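Local structure of type-iv like pilin ttha1219 (Thermus thermophilus, 5G23) at residues B[199-202]-B[203-207]. The protein is a type IV-like pilin linked to natural competence and probably takes part in DNA uptake at the cell surface. Sequence-based numbering, arbitrary orientation.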
loop_
_atom_site.group_PDB
_atom_site.type_symbol
_atom_site.label_atom_id
_atom_site.label_comp_id
_atom_site.label_asym_id
_atom_site.label_seq_id
_atom_site.Cartn_x
_atom_site.Cartn_y
_atom_site.Cartn_z
ATOM N N LEU B 199 14.881 2.685 16.237
ATOM C CA LEU B 199 14.149 1.442 16.113
ATOM C C LEU B 199 13.742 0.849 17.444
ATOM O O LEU B 199 14.417 1.087 18.445
ATOM C CB LEU B 199 15.009 0.408 15.342
ATOM C CG LEU B 199 15.549 0.906 13.990
ATOM C CD1 LEU B 199 16.319 -0.252 13.364
ATOM C CD2 LEU B 199 14.380 1.401 13.148
ATOM N N SER B 200 12.654 0.128 17.445
ATOM C CA SER B 200 12.249 -0.706 18.580
ATOM C C SER B 200 12.371 -2.103 18.119
ATOM O O SER B 200 11.614 -2.523 17.255
ATOM C CB SER B 200 10.778 -0.503 18.938
ATOM O OG SER B 200 10.620 0.797 19.385
ATOM N N TYR B 201 13.321 -2.836 18.638
ATOM C CA TYR B 201 13.554 -4.170 18.117
ATOM C C TYR B 201 12.719 -5.180 18.851
ATOM O O TYR B 201 12.590 -5.136 20.071
ATOM C CB TYR B 201 15.022 -4.546 18.275
ATOM C CG TYR B 201 15.983 -3.732 17.518
ATOM C CD1 TYR B 201 16.333 -4.046 16.208
ATOM C CD2 TYR B 201 16.622 -2.627 18.118
ATOM C CE1 TYR B 201 17.298 -3.313 15.521
ATOM C CE2 TYR B 201 17.584 -1.913 17.453
ATOM C CZ TYR B 201 17.903 -2.240 16.161
ATOM O OH TYR B 201 18.880 -1.476 15.518
ATOM N N PRO B 202 12.218 -6.177 18.142
ATOM C CA PRO B 202 11.739 -7.308 18.848
ATOM C C PRO B 202 12.817 -8.144 19.514
ATOM O O PRO B 202 13.995 -8.044 19.188
ATOM C CB PRO B 202 11.084 -8.138 17.725
ATOM C CG PRO B 202 11.876 -7.827 16.520
ATOM C CD PRO B 202 12.365 -6.420 16.703
ATOM N N PRO B 203 12.392 -9.038 20.418
ATOM C CA PRO B 203 13.350 -9.873 21.104
ATOM C C PRO B 203 14.271 -10.623 20.167
ATOM O O PRO B 203 13.812 -11.288 19.255
ATOM C CB PRO B 203 12.462 -10.827 21.901
ATOM C CG PRO B 203 11.218 -10.060 22.169
ATOM C CD PRO B 203 11.018 -9.234 20.942
ATOM N N GLY B 204 15.560 -10.541 20.428
ATOM C CA GLY B 204 16.518 -11.293 19.709
ATOM C C GLY B 204 17.011 -10.649 18.412
ATOM O O GLY B 204 17.964 -11.153 17.844
ATOM N N LEU B 205 16.411 -9.561 17.938
ATOM C CA LEU B 205 16.881 -8.898 16.695
ATOM C C LEU B 205 17.811 -7.742 17.022
ATOM O O LEU B 205 17.491 -6.910 17.919
ATOM C CB LEU B 205 15.706 -8.382 15.872
ATOM C CG LEU B 205 16.012 -7.787 14.518
ATOM C CD1 LEU B 205 16.661 -8.797 13.562
ATOM C CD2 LEU B 205 14.748 -7.299 13.852
ATOM N N THR B 206 18.943 -7.649 16.320
ATOM C CA THR B 206 19.941 -6.658 16.613
ATOM C C THR B 206 20.369 -5.880 15.319
ATOM O O THR B 206 20.187 -6.342 14.161
ATOM C CB THR B 206 21.175 -7.315 17.182
ATOM O OG1 THR B 206 21.670 -8.244 16.194
ATOM C CG2 THR B 206 20.878 -8.017 18.509
ATOM N N SER B 207 20.903 -4.681 15.526
ATOM C CA SER B 207 21.491 -3.940 14.420
ATOM C C SER B 207 22.603 -4.750 13.753
ATOM O O SER B 207 22.820 -4.583 12.537
ATOM C CB SER B 207 22.054 -2.565 14.857
ATOM O OG SER B 207 22.993 -2.745 15.898
#
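Tyr-201 lies along the backbone of Leu-205 to Ser-207. Its CB is 3.4 Å from Leu-205 O, and its CE1 is 4.0 Å from Thr-206 C. At the far end, its OH comes within 3.4 Å of Ser-207 CB. The ring takes this course because CG sits anti to its own carbonyl carbon (chi1 -64°). Tyr-201 CD1 also meets Leu-205 CG, at 4.1 Å. The CD2 branch of Leu-205 reaches back to Pro-202 and lies 3.8 Å from its CD, the two side chains meeting at a slant. These contacts form round a type II beta turn from Pro-202 to Leu-205. One hydrogen bond closes it, Leu-205 N to Pro-202 O, 3.1 Å long and nearly straight at 168°. Pro-203 and Gly-204 fill the corner. Gly-204 has a positive phi (86°), where a CB would press on the preceding carbonyl oxygen. An alanine in place of Tyr-201 would probably open a gap beside Leu-205 CG and leave Leu-205 O and Ser-207 CB without their aromatic neighbour. Leu-199 CB stands 4.0 Å above one face of the Tyr-201 ring, toward its rim. Farther out, Leu-226 and Leu-212 touch Tyr-201, while Trp-155 packs on both Pro-202 and Leu-205. Thr-206 is the N-cap of helix 207-210, its OG1 hydrogen-bonded to Leu-209 N.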